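Galactose-binding lectin (Arachis hypogaea, PDB 6VAW) binds D-galactose and galactose-containing sugars as a homotetrameric legume lectin that carries calcium and manganese ions. Local coordinates at residues G115-G119 / L194-P199; V138-V142 / I188-V192; I86-E92 / R201-S207; N61-L66 / F225-I230. All coordinates share one frame; numbering follows the deposited sequence.

Interaction 1. Residues G115-G119 / L194-P199; sequences GHFVG and LKAKLP
Val-118 is the side chain on which this contact closes, and both of its methyl groups work. CG1, anti to the backbone N (chi1 170°), meets Leu-194 CD2 at 3.9 Å, while CG2 reaches Leu-198 CD1 at 3.9 Å and also touches Leu-194 CD2. One branched side chain of strand 117-123, in the seven-stranded sheet of the legume lectin sandwich, is thus set against two leucines: Leu-194 from the single-turn helix 194-197, which follows strand 185-191, and Leu-198, the residue that leaves it. All three are buried, and Leu-198 leans on Ile-89 of the neighbouring strand as well. The other side is looser and faces solvent. There the exposed His-116 stretches its ring across so that NE2 donates to Lys-197 O, 3.1 Å away. The acceptor lies at the ring edge, 3° out of the imidazole plane, but the N-H...O angle of 141° makes the bond a bent one. Pro-199 CD stands near the same NE2 at 4.3 Å. The chemistry is divided accordingly: apolar packing seats the helix on the strand, and the imidazole N-H donates to the carbonyl of Lys-197, the last helical residue, which implies that NE2 carries a proton.

Interaction 2. Residues V138-V142 / I188-V192; sequences VGIDV and IAQVV
Ile-140 projects from its strand into the interface between the two sheets and meets Ile-188, Gln-190 and Val-192, and the backbone of Ala-189. Its CB sends CG2 one way and CG1 the other. CG2, anti to the backbone N, touches Gln-190 CB at 4.0 Å and Val-192 CG2 at 4.1 Å. CG1 is anti to the carbonyl carbon (chi1 -69°) and approaches Ile-188 CG2; beyond it the extended chain carries CD1 to Gln-190 CB, 3.7 Å away, and alongside Ile-188 CG2, the two isoleucines sliding past each other. Matching contacts flank this centre. Val-138 CG1 meets Ile-188 CG2 at 4.0 Å, and Val-142 and Val-192 point at one another tip to tip, CG2 to CG1 at 3.8 Å. The side chain of Gln-190 meets Ile-140 through CB and CG, then bends at chi2, and NE2 donates to Val-191 O at 3.1 Å. Asp-141 points to the other side of the strand, where OD2 lies near Glu-121 of the manganese site, to which Gly-139 bonds through its backbone. The strand axes run nearly parallel, 7.8 Å apart at 11°, joined by side-chain packing. Such face-to-face packing is typical of a beta sandwich, here the legume lectin jelly-roll.

Interaction 3. Residues I86-E92 / R201-S207; sequences IFFIAPE and RVKFGFS
Aromatic rings form the apolar centre, where Phe-87 and Ile-89 of one strand interlock with Phe-204 and Phe-206 of the other on a single face of the sheet. Ile-89 and Phe-204 lie side by side: the methyl CG2 sits over one face of the phenyl ring, 4.0 Å from its centroid, in a CH-pi contact, and CG1 packs on CE2. The edge of the same ring receives Phe-87 CZ, 3.9 Å from Phe-204 CD2. Phe-87 and Phe-206 meet at a slant, their planes 47° apart, with Phe-87 CD1 over the face of the Phe-206 ring. This face meets Phe-65, Phe-69 and Phe-225 of the other sheet of the sandwich. On the opposite face the ring of Phe-88, with CG between the backbone N and the carbonyl carbon (chi1 72°), folds across Gly-205, and its CE1 comes to 3.7 Å from Ser-207 CB. Three hydrogen-bonded antiparallel pairs, Ile-86 with Ser-207, Phe-88 with Gly-205 and Ala-90 with Lys-203, join these adjacent strands of the seven-stranded sheet by two bonds each. Outward from the strand end the contact turns polar. Arg-201 grips Glu-92 side-on, NE at 2.9 Å and NH2 at 2.8 Å from the one oxygen OE1, which NH2 meets on its syn lone pair. NE makes a weak further bond to OE2. Pro-16 of a third subunit packs on this arginine. The face carrying Phe-87, Ile-89, Phe-204 and Phe-206 is purely hydrocarbon here, while the salt bridge would balance opposite charges at the margin, both groups probably ionised.

Interaction 4. Residues N61-L66 / F225-I230; sequences NVASFL and FTSTLI
Phe-65 has its CG between the backbone N and the carbonyl carbon (chi1 65°), which leads the ring away from strand 225-229 and leaves CB against Ser-227 CB at 3.8 Å. Phe-225, with CG anti to the backbone N (chi1 178°), brings its ring across to Phe-65, with CZ 4.2 Å from Phe-65 CB. The two rings are near parallel, 27° apart, but slid so far that they barely overlap. Farther along, Leu-229 sends CD1 to the backbone of the 61-63 segment, 3.5 Å from Asn-61 O, and its CB packs on Ala-63 CB. Four backbone bonds hold the strands in antiparallel register, two in each of the hydrogen-bonded pairs Ser-64 with Thr-228 and Leu-66 with Thr-226. Beyond the Ser-64/Thr-228 pair a water takes over, donating to Val-62 O at 2.7 Å and accepting from Ile-230 N at 3.0 Å. The face bearing Ser-64 and Thr-228 adjoins a second subunit: Ser-64 OG bonds to its Thr-187 and Thr-228 OG1 to its Ile-185, as well as to Thr-3 of the same chain. On the inner face Phe-204 meets both phenylalanines, Leu-194 of helix 194-197 touches Phe-65, and strands 2-8 and 159-168 flank the pair within the sheet.

The four contacts illustrate how a legume lectin sandwich is assembled from in-sheet pairing and cross-sheet packing. Interaction 3 pairs neighbouring strands of the seven-stranded sheet, interaction 4 pairs strands of the facing sheet, and interaction 2 spans the two; interaction 1 sets the short helix 194-197 against the seven-stranded sheet. Their centres lie 9 to 18 Å apart. In sequence they are enclosed one within another, interaction 4 outermost, then 3, 1 and 2. Phe-204 joins 3 to 4 through Phe-65 and Phe-225, and Val-118 O with Ile-89 N joins 1 to 3. Interaction 2 lies nearest the manganese, while interactions 2 and 4 both touch the second subunit, linking fold to tetramer.

Interaction 1. Residues G115-G119 / L194-P199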
loop_
_atom_site.group_PDB
_atom_site.type_symbol
_atom_site.label_atom_id
_atom_site.label_comp_id
_atom_site.label_asym_id
_atom_site.label_seq_id
_atom_site.Cartn_x
_atom_site.Cartn_y
_atom_site.Cartn_z
ATOM N N GLY A 115 -29.898 0.873 -19.339
ATOM C CA GLY A 115 -28.585 1.452 -19.583
ATOM C C GLY A 115 -27.551 0.358 -19.722
ATOM O O GLY A 115 -27.899 -0.824 -19.699
ATOM N N HIS A 116 -26.287 0.737 -19.889
ATOM C CA HIS A 116 -25.203 -0.222 -19.998
ATOM C C HIS A 116 -24.279 -0.002 -18.793
ATOM O O HIS A 116 -23.421 0.882 -18.821
ATOM C CB HIS A 116 -24.465 -0.080 -21.336
ATOM C CG HIS A 116 -23.573 -1.235 -21.664
ATOM N ND1 HIS A 116 -22.799 -1.240 -22.814
ATOM C CD2 HIS A 116 -23.382 -2.403 -21.003
ATOM C CE1 HIS A 116 -22.143 -2.387 -22.801
ATOM N NE2 HIS A 116 -22.469 -3.127 -21.743
ATOM N N PHE A 117 -24.517 -0.761 -17.704
ATOM C CA PHE A 117 -23.779 -0.597 -16.456
ATOM C C PHE A 117 -24.085 -1.740 -15.501
ATOM O O PHE A 117 -25.081 -2.437 -15.659
ATOM C CB PHE A 117 -24.146 0.762 -15.766
ATOM C CG PHE A 117 -25.594 0.836 -15.321
ATOM C CD1 PHE A 117 -26.600 1.196 -16.217
ATOM C CD2 PHE A 117 -25.956 0.517 -14.013
ATOM C CE1 PHE A 117 -27.952 1.198 -15.825
ATOM C CE2 PHE A 117 -27.302 0.540 -13.615
ATOM C CZ PHE A 117 -28.293 0.874 -14.526
ATOM N N VAL A 118 -23.266 -1.854 -14.467
ATOM C CA VAL A 118 -23.444 -2.767 -13.336
ATOM C C VAL A 118 -23.264 -1.871 -12.142
ATOM O O VAL A 118 -22.321 -1.084 -12.124
ATOM C CB VAL A 118 -22.507 -4.020 -13.340
ATOM C CG1 VAL A 118 -22.592 -4.788 -12.004
ATOM C CG2 VAL A 118 -22.855 -4.949 -14.507
ATOM N N GLY A 119 -24.180 -1.926 -11.188
ATOM C CA GLY A 119 -24.020 -1.042 -10.041
ATOM C C GLY A 119 -24.667 -1.461 -8.750
ATOM O O GLY A 119 -25.416 -2.430 -8.704
ATOM N N LEU A 194 -19.568 -10.261 -14.922
ATOM C CA LEU A 194 -19.034 -9.014 -15.470
ATOM C C LEU A 194 -18.478 -9.207 -16.913
ATOM O O LEU A 194 -18.681 -8.338 -17.750
ATOM C CB LEU A 194 -17.962 -8.415 -14.532
ATOM C CG LEU A 194 -18.456 -7.870 -13.173
ATOM C CD1 LEU A 194 -17.368 -7.041 -12.514
ATOM C CD2 LEU A 194 -19.694 -7.005 -13.320
ATOM N N LYS A 195 -17.888 -10.370 -17.207
ATOM C CA LYS A 195 -17.374 -10.730 -18.543
ATOM C C LYS A 195 -18.502 -10.795 -19.600
ATOM O O LYS A 195 -18.265 -10.500 -20.767
ATOM C CB LYS A 195 -16.662 -12.084 -18.456
ATOM C CG LYS A 195 -15.831 -12.477 -19.663
ATOM C CD LYS A 195 -15.323 -13.884 -19.465
ATOM C CE LYS A 195 -14.252 -14.263 -20.436
ATOM N NZ LYS A 195 -14.002 -15.726 -20.389
ATOM N N ALA A 196 -19.722 -11.190 -19.188
ATOM C CA ALA A 196 -20.883 -11.297 -20.075
ATOM C C ALA A 196 -21.643 -9.974 -20.221
ATOM O O ALA A 196 -22.283 -9.755 -21.244
ATOM C CB ALA A 196 -21.844 -12.367 -19.550
ATOM N N LYS A 197 -21.588 -9.108 -19.213
ATOM C CA LYS A 197 -22.369 -7.875 -19.214
ATOM C C LYS A 197 -21.569 -6.623 -19.560
ATOM O O LYS A 197 -22.156 -5.598 -19.892
ATOM C CB LYS A 197 -23.018 -7.674 -17.832
ATOM C CG LYS A 197 -23.930 -8.821 -17.364
ATOM C CD LYS A 197 -25.156 -8.998 -18.251
ATOM C CE LYS A 197 -26.062 -10.083 -17.732
ATOM N NZ LYS A 197 -27.049 -10.508 -18.758
ATOM N N LEU A 198 -20.268 -6.660 -19.418
ATOM C CA LEU A 198 -19.475 -5.459 -19.682
ATOM C C LEU A 198 -18.317 -5.702 -20.651
ATOM O O LEU A 198 -17.840 -6.829 -20.716
ATOM C CB LEU A 198 -18.904 -4.906 -18.359
ATOM C CG LEU A 198 -19.913 -4.180 -17.444
ATOM C CD1 LEU A 198 -19.379 -4.052 -16.042
ATOM C CD2 LEU A 198 -20.294 -2.821 -17.996
ATOM N N PRO A 199 -17.753 -4.622 -21.261
ATOM C CA PRO A 199 -16.571 -4.789 -22.140
ATOM C C PRO A 199 -15.297 -5.047 -21.335
ATOM O O PRO A 199 -15.284 -4.836 -20.091
ATOM C CB PRO A 199 -16.489 -3.449 -22.874
ATOM C CG PRO A 199 -17.121 -2.462 -21.949
ATOM C CD PRO A 199 -18.198 -3.204 -21.223
#

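Interaction 2. Residues V138-V142 / I188-V192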
loop_
_atom_site.group_PDB
_atom_site.type_symbol
_atom_site.label_atom_id
_atom_site.label_comp_id
_atom_site.label_asym_id
_atom_site.label_seq_id
_atom_site.Cartn_x
_atom_site.Cartn_y
_atom_site.Cartn_z
ATOM N N VAL A 138 -31.033 -0.833 -0.772
ATOM C CA VAL A 138 -29.773 -1.047 -1.469
ATOM C C VAL A 138 -30.117 -2.058 -2.545
ATOM O O VAL A 138 -30.801 -3.038 -2.263
ATOM C CB VAL A 138 -28.595 -1.486 -0.567
ATOM C CG1 VAL A 138 -27.309 -1.641 -1.381
ATOM C CG2 VAL A 138 -28.377 -0.505 0.582
ATOM N N GLY A 139 -29.690 -1.800 -3.762
ATOM C CA GLY A 139 -30.000 -2.696 -4.864
ATOM C C GLY A 139 -28.800 -3.036 -5.707
ATOM O O GLY A 139 -27.831 -2.292 -5.738
ATOM N N ILE A 140 -28.857 -4.188 -6.361
ATOM C CA ILE A 140 -27.818 -4.613 -7.289
ATOM C C ILE A 140 -28.481 -4.517 -8.651
ATOM O O ILE A 140 -29.534 -5.111 -8.869
ATOM C CB ILE A 140 -27.153 -5.964 -6.968
ATOM C CG1 ILE A 140 -26.277 -5.837 -5.671
ATOM C CG2 ILE A 140 -26.328 -6.452 -8.166
ATOM C CD1 ILE A 140 -25.614 -7.144 -5.169
ATOM N N ASP A 141 -27.872 -3.736 -9.539
ATOM C CA ASP A 141 -28.404 -3.383 -10.865
ATOM C C ASP A 141 -27.567 -3.906 -11.983
ATOM O O ASP A 141 -26.371 -3.697 -12.002
ATOM C CB ASP A 141 -28.460 -1.870 -11.019
ATOM C CG ASP A 141 -29.431 -1.174 -10.101
ATOM O OD1 ASP A 141 -30.223 -1.876 -9.437
ATOM O OD2 ASP A 141 -29.457 0.067 -10.109
ATOM N N VAL A 142 -28.225 -4.461 -12.965
ATOM C CA VAL A 142 -27.570 -5.012 -14.139
ATOM C C VAL A 142 -28.306 -4.481 -15.372
ATOM O O VAL A 142 -29.360 -5.003 -15.752
ATOM C CB VAL A 142 -27.468 -6.576 -14.128
ATOM C CG1 VAL A 142 -26.728 -7.081 -15.365
ATOM C CG2 VAL A 142 -26.777 -7.085 -12.853
ATOM N N ILE A 188 -25.956 -7.436 0.965
ATOM C CA ILE A 188 -26.648 -7.920 -0.233
ATOM C C ILE A 188 -25.584 -8.510 -1.132
ATOM O O ILE A 188 -24.487 -7.976 -1.194
ATOM C CB ILE A 188 -27.507 -6.819 -0.939
ATOM C CG1 ILE A 188 -28.430 -7.446 -2.010
ATOM C CG2 ILE A 188 -26.651 -5.622 -1.498
ATOM C CD1 ILE A 188 -29.403 -6.482 -2.668
ATOM N N ALA A 189 -25.892 -9.634 -1.778
ATOM C CA ALA A 189 -24.954 -10.304 -2.678
ATOM C C ALA A 189 -25.705 -10.883 -3.862
ATOM O O ALA A 189 -26.858 -11.294 -3.739
ATOM C CB ALA A 189 -24.166 -11.386 -1.951
ATOM N N GLN A 190 -25.064 -10.877 -5.009
ATOM C CA GLN A 190 -25.699 -11.373 -6.239
ATOM C C GLN A 190 -24.636 -11.874 -7.187
ATOM O O GLN A 190 -23.622 -11.202 -7.364
ATOM C CB GLN A 190 -26.524 -10.234 -6.911
ATOM C CG GLN A 190 -27.089 -10.541 -8.324
ATOM C CD GLN A 190 -28.119 -11.649 -8.237
ATOM O OE1 GLN A 190 -29.047 -11.576 -7.448
ATOM N NE2 GLN A 190 -27.981 -12.692 -9.047
ATOM N N VAL A 191 -24.904 -12.998 -7.859
ATOM C CA VAL A 191 -23.990 -13.485 -8.901
ATOM C C VAL A 191 -24.230 -12.616 -10.148
ATOM O O VAL A 191 -25.363 -12.554 -10.627
ATOM C CB VAL A 191 -24.171 -14.998 -9.186
ATOM C CG1 VAL A 191 -23.456 -15.414 -10.473
ATOM C CG2 VAL A 191 -23.704 -15.838 -7.989
ATOM N N VAL A 192 -23.184 -11.905 -10.607
ATOM C CA VAL A 192 -23.171 -11.035 -11.784
ATOM C C VAL A 192 -21.937 -11.409 -12.612
ATOM O O VAL A 192 -20.815 -11.292 -12.110
ATOM C CB VAL A 192 -23.175 -9.506 -11.471
ATOM C CG1 VAL A 192 -23.315 -8.692 -12.770
ATOM C CG2 VAL A 192 -24.267 -9.123 -10.472
#

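Interaction 3. Residues I86-E92 / R201-S207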
loop_
_atom_site.group_PDB
_atom_site.type_symbol
_atom_site.label_atom_id
_atom_site.label_comp_id
_atom_site.label_asym_id
_atom_site.label_seq_id
_atom_site.Cartn_x
_atom_site.Cartn_y
_atom_site.Cartn_z
ATOM N N ILE A 86 -25.569 5.868 -6.887
ATOM C CA ILE A 86 -25.239 4.539 -7.410
ATOM C C ILE A 86 -23.704 4.453 -7.620
ATOM O O ILE A 86 -23.088 5.372 -8.175
ATOM C CB ILE A 86 -26.032 4.139 -8.683
ATOM C CG1 ILE A 86 -25.731 2.631 -9.077
ATOM C CG2 ILE A 86 -25.859 5.132 -9.869
ATOM C CD1 ILE A 86 -26.514 2.086 -10.292
ATOM N N PHE A 87 -23.106 3.377 -7.108
ATOM C CA PHE A 87 -21.712 3.031 -7.360
ATOM C C PHE A 87 -21.773 2.178 -8.614
ATOM O O PHE A 87 -22.447 1.147 -8.598
ATOM C CB PHE A 87 -21.069 2.291 -6.164
ATOM C CG PHE A 87 -19.794 1.586 -6.550
ATOM C CD1 PHE A 87 -18.657 2.311 -6.896
ATOM C CD2 PHE A 87 -19.729 0.199 -6.579
ATOM C CE1 PHE A 87 -17.466 1.648 -7.244
ATOM C CE2 PHE A 87 -18.536 -0.458 -6.928
ATOM C CZ PHE A 87 -17.424 0.265 -7.267
ATOM N N PHE A 88 -21.157 2.620 -9.721
ATOM C CA PHE A 88 -21.362 1.864 -10.948
ATOM C C PHE A 88 -20.072 1.604 -11.724
ATOM O O PHE A 88 -19.028 2.205 -11.483
ATOM C CB PHE A 88 -22.412 2.557 -11.850
ATOM C CG PHE A 88 -21.935 3.841 -12.515
ATOM C CD1 PHE A 88 -21.803 5.018 -11.783
ATOM C CD2 PHE A 88 -21.624 3.868 -13.866
ATOM C CE1 PHE A 88 -21.313 6.194 -12.385
ATOM C CE2 PHE A 88 -21.183 5.054 -14.481
ATOM C CZ PHE A 88 -21.032 6.214 -13.735
ATOM N N ILE A 89 -20.189 0.650 -12.644
ATOM C CA ILE A 89 -19.158 0.127 -13.551
ATOM C C ILE A 89 -19.740 0.218 -14.923
ATOM O O ILE A 89 -20.860 -0.235 -15.113
ATOM C CB ILE A 89 -18.750 -1.305 -13.228
ATOM C CG1 ILE A 89 -18.662 -1.562 -11.725
ATOM C CG2 ILE A 89 -17.442 -1.648 -13.945
ATOM C CD1 ILE A 89 -18.620 -3.103 -11.349
ATOM N N ALA A 90 -19.039 0.842 -15.863
ATOM C CA ALA A 90 -19.645 1.021 -17.188
ATOM C C ALA A 90 -18.581 1.057 -18.293
ATOM O O ALA A 90 -17.404 1.176 -17.965
ATOM C CB ALA A 90 -20.486 2.311 -17.203
ATOM N N PRO A 91 -18.963 0.976 -19.596
ATOM C CA PRO A 91 -17.943 1.069 -20.680
ATOM C C PRO A 91 -17.102 2.349 -20.521
ATOM O O PRO A 91 -17.605 3.349 -19.968
ATOM C CB PRO A 91 -18.786 1.068 -21.970
ATOM C CG PRO A 91 -20.047 0.368 -21.592
ATOM C CD PRO A 91 -20.318 0.830 -20.161
ATOM N N GLU A 92 -15.821 2.313 -20.941
ATOM C CA GLU A 92 -14.895 3.441 -20.760
ATOM C C GLU A 92 -15.400 4.763 -21.378
ATOM O O GLU A 92 -15.010 5.819 -20.877
ATOM C CB GLU A 92 -13.462 3.121 -21.247
ATOM C CG GLU A 92 -13.326 2.769 -22.717
ATOM C CD GLU A 92 -12.024 2.111 -23.123
ATOM O OE1 GLU A 92 -10.953 2.512 -22.610
ATOM O OE2 GLU A 92 -12.080 1.213 -23.993
ATOM N N ARG A 201 -12.598 -3.245 -21.050
ATOM C CA ARG A 201 -12.170 -1.991 -20.426
ATOM C C ARG A 201 -13.386 -1.203 -19.951
ATOM O O ARG A 201 -14.364 -0.976 -20.694
ATOM C CB ARG A 201 -11.291 -1.141 -21.346
ATOM C CG ARG A 201 -9.927 -1.786 -21.681
ATOM C CD ARG A 201 -9.289 -1.240 -22.947
ATOM N NE ARG A 201 -9.263 0.222 -22.994
ATOM C CZ ARG A 201 -8.169 0.957 -23.176
ATOM N NH1 ARG A 201 -6.984 0.375 -23.333
ATOM N NH2 ARG A 201 -8.254 2.279 -23.225
ATOM N N VAL A 202 -13.324 -0.819 -18.677
ATOM C CA VAL A 202 -14.415 -0.124 -17.998
ATOM C C VAL A 202 -13.933 1.024 -17.160
ATOM O O VAL A 202 -12.727 1.187 -16.939
ATOM C CB VAL A 202 -15.286 -1.084 -17.098
ATOM C CG1 VAL A 202 -15.964 -2.185 -17.920
ATOM C CG2 VAL A 202 -14.477 -1.652 -15.921
ATOM N N LYS A 203 -14.896 1.831 -16.711
ATOM C CA LYS A 203 -14.694 2.921 -15.760
ATOM C C LYS A 203 -15.609 2.675 -14.534
ATOM O O LYS A 203 -16.717 2.165 -14.652
ATOM C CB LYS A 203 -14.882 4.329 -16.367
ATOM C CG LYS A 203 -13.572 4.786 -17.030
ATOM C CD LYS A 203 -13.664 6.134 -17.694
ATOM C CE LYS A 203 -12.437 6.386 -18.530
ATOM N NZ LYS A 203 -12.479 7.732 -19.158
ATOM N N PHE A 204 -15.072 2.967 -13.363
ATOM C CA PHE A 204 -15.718 2.835 -12.065
ATOM C C PHE A 204 -16.038 4.236 -11.600
ATOM O O PHE A 204 -15.252 5.144 -11.840
ATOM C CB PHE A 204 -14.780 2.129 -11.058
ATOM C CG PHE A 204 -14.602 0.636 -11.273
ATOM C CD1 PHE A 204 -13.674 0.149 -12.199
ATOM C CD2 PHE A 204 -15.332 -0.278 -10.526
ATOM C CE1 PHE A 204 -13.501 -1.222 -12.383
ATOM C CE2 PHE A 204 -15.169 -1.654 -10.721
ATOM C CZ PHE A 204 -14.225 -2.120 -11.615
ATOM N N GLY A 205 -17.177 4.420 -10.975
ATOM C CA GLY A 205 -17.500 5.748 -10.478
ATOM C C GLY A 205 -18.746 5.759 -9.642
ATOM O O GLY A 205 -19.183 4.704 -9.180
ATOM N N PHE A 206 -19.252 6.978 -9.389
ATOM C CA PHE A 206 -20.471 7.251 -8.644
ATOM C C PHE A 206 -21.351 8.211 -9.441
ATOM O O PHE A 206 -20.839 9.068 -10.162
ATOM C CB PHE A 206 -20.160 7.861 -7.279
ATOM C CG PHE A 206 -19.329 6.988 -6.376
ATOM C CD1 PHE A 206 -19.932 6.081 -5.517
ATOM C CD2 PHE A 206 -17.934 7.046 -6.414
ATOM C CE1 PHE A 206 -19.158 5.267 -4.686
ATOM C CE2 PHE A 206 -17.159 6.238 -5.570
ATOM C CZ PHE A 206 -17.777 5.330 -4.739
ATOM N N SER A 207 -22.660 8.081 -9.279
ATOM C CA SER A 207 -23.647 8.940 -9.921
ATOM C C SER A 207 -24.783 9.185 -8.958
ATOM O O SER A 207 -25.080 8.323 -8.137
ATOM C CB SER A 207 -24.170 8.295 -11.201
ATOM O OG SER A 207 -25.074 9.150 -11.891
#

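Interaction 4. Residues N61-L66 / F225-I230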
loop_
_atom_site.group_PDB
_atom_site.type_symbol
_atom_site.label_atom_id
_atom_site.label_comp_id
_atom_site.label_asym_id
_atom_site.label_seq_id
_atom_site.Cartn_x
_atom_site.Cartn_y
_atom_site.Cartn_z
ATOM N N ASN A 61 -9.651 -14.767 -18.382
ATOM C CA ASN A 61 -9.615 -14.422 -16.954
ATOM C C ASN A 61 -10.401 -13.150 -16.660
ATOM O O ASN A 61 -10.464 -12.239 -17.474
ATOM C CB ASN A 61 -8.165 -14.274 -16.429
ATOM C CG ASN A 61 -7.353 -15.547 -16.422
ATOM O OD1 ASN A 61 -6.133 -15.514 -16.276
ATOM N ND2 ASN A 61 -7.995 -16.698 -16.552
ATOM N N VAL A 62 -10.989 -13.097 -15.460
ATOM C CA VAL A 62 -11.780 -11.961 -14.966
ATOM C C VAL A 62 -11.163 -11.485 -13.645
ATOM O O VAL A 62 -10.757 -12.309 -12.829
ATOM C CB VAL A 62 -13.276 -12.317 -14.814
ATOM C CG1 VAL A 62 -14.110 -11.104 -14.404
ATOM C CG2 VAL A 62 -13.833 -12.956 -16.091
ATOM N N ALA A 63 -11.047 -10.166 -13.464
ATOM C CA ALA A 63 -10.437 -9.597 -12.274
ATOM C C ALA A 63 -11.346 -9.734 -11.052
ATOM O O ALA A 63 -12.574 -9.831 -11.187
ATOM C CB ALA A 63 -10.124 -8.122 -12.516
ATOM N N SER A 64 -10.729 -9.783 -9.868
ATOM C CA SER A 64 -11.443 -9.680 -8.605
ATOM C C SER A 64 -11.174 -8.280 -8.132
ATOM O O SER A 64 -10.169 -7.686 -8.556
ATOM C CB SER A 64 -10.957 -10.717 -7.583
ATOM O OG SER A 64 -11.490 -12.005 -7.857
ATOM N N PHE A 65 -12.020 -7.735 -7.278
ATOM C CA PHE A 65 -11.734 -6.424 -6.714
ATOM C C PHE A 65 -12.328 -6.285 -5.310
ATOM O O PHE A 65 -13.260 -7.008 -4.914
ATOM C CB PHE A 65 -12.164 -5.266 -7.628
ATOM C CG PHE A 65 -13.639 -5.118 -7.888
ATOM C CD1 PHE A 65 -14.478 -4.542 -6.932
ATOM C CD2 PHE A 65 -14.176 -5.441 -9.130
ATOM C CE1 PHE A 65 -15.834 -4.345 -7.189
ATOM C CE2 PHE A 65 -15.543 -5.257 -9.386
ATOM C CZ PHE A 65 -16.361 -4.728 -8.414
ATOM N N LEU A 66 -11.721 -5.361 -4.556
ATOM C CA LEU A 66 -12.106 -4.968 -3.215
ATOM C C LEU A 66 -12.188 -3.449 -3.238
ATOM O O LEU A 66 -11.203 -2.806 -3.585
ATOM C CB LEU A 66 -11.099 -5.455 -2.151
ATOM C CG LEU A 66 -11.243 -4.810 -0.762
ATOM C CD1 LEU A 66 -12.617 -5.218 -0.104
ATOM C CD2 LEU A 66 -10.081 -5.163 0.130
ATOM N N PHE A 225 -9.705 1.444 -3.619
ATOM C CA PHE A 225 -9.986 0.408 -4.597
ATOM C C PHE A 225 -8.753 -0.393 -4.915
ATOM O O PHE A 225 -7.675 0.170 -5.042
ATOM C CB PHE A 225 -10.508 1.080 -5.895
ATOM C CG PHE A 225 -10.819 0.172 -7.064
ATOM C CD1 PHE A 225 -9.827 -0.192 -7.965
ATOM C CD2 PHE A 225 -12.111 -0.273 -7.291
ATOM C CE1 PHE A 225 -10.123 -1.000 -9.065
ATOM C CE2 PHE A 225 -12.401 -1.117 -8.360
ATOM C CZ PHE A 225 -11.405 -1.463 -9.249
ATOM N N THR A 226 -8.916 -1.711 -5.089
ATOM C CA THR A 226 -7.863 -2.613 -5.531
ATOM C C THR A 226 -8.498 -3.668 -6.411
ATOM O O THR A 226 -9.451 -4.302 -5.988
ATOM C CB THR A 226 -7.044 -3.273 -4.410
ATOM O OG1 THR A 226 -6.466 -2.297 -3.525
ATOM C CG2 THR A 226 -5.937 -4.190 -4.966
ATOM N N SER A 227 -7.969 -3.851 -7.613
ATOM C CA SER A 227 -8.406 -4.901 -8.525
ATOM C C SER A 227 -7.183 -5.681 -8.952
ATOM O O SER A 227 -6.123 -5.079 -9.126
ATOM C CB SER A 227 -9.143 -4.321 -9.722
ATOM O OG SER A 227 -8.245 -3.654 -10.599
ATOM N N THR A 228 -7.308 -6.994 -9.102
ATOM C CA THR A 228 -6.217 -7.861 -9.531
ATOM C C THR A 228 -6.742 -8.818 -10.597
ATOM O O THR A 228 -7.712 -9.532 -10.374
ATOM C CB THR A 228 -5.531 -8.581 -8.359
ATOM O OG1 THR A 228 -4.951 -7.604 -7.500
ATOM C CG2 THR A 228 -4.430 -9.546 -8.809
ATOM N N LEU A 229 -6.059 -8.826 -11.742
ATOM C CA LEU A 229 -6.366 -9.683 -12.905
ATOM C C LEU A 229 -5.187 -10.625 -13.117
ATOM O O LEU A 229 -4.059 -10.160 -13.262
ATOM C CB LEU A 229 -6.650 -8.830 -14.175
ATOM C CG LEU A 229 -6.852 -9.554 -15.529
ATOM C CD1 LEU A 229 -8.186 -10.332 -15.586
ATOM C CD2 LEU A 229 -6.776 -8.570 -16.684
ATOM N N ILE A 230 -5.431 -11.937 -13.018
ATOM C CA ILE A 230 -4.382 -12.929 -13.235
ATOM C C ILE A 230 -4.050 -12.906 -14.735
ATOM O O ILE A 230 -4.958 -12.951 -15.563
ATOM C CB ILE A 230 -4.796 -14.337 -12.711
ATOM C CG1 ILE A 230 -4.891 -14.375 -11.148
ATOM C CG2 ILE A 230 -3.898 -15.473 -13.273
ATOM C CD1 ILE A 230 -3.618 -14.006 -10.270
HETATM O O HOH W 1 -8.182 -13.001 -12.335
HETATM O O HOH W 2 -8.544 -2.103 -1.508
#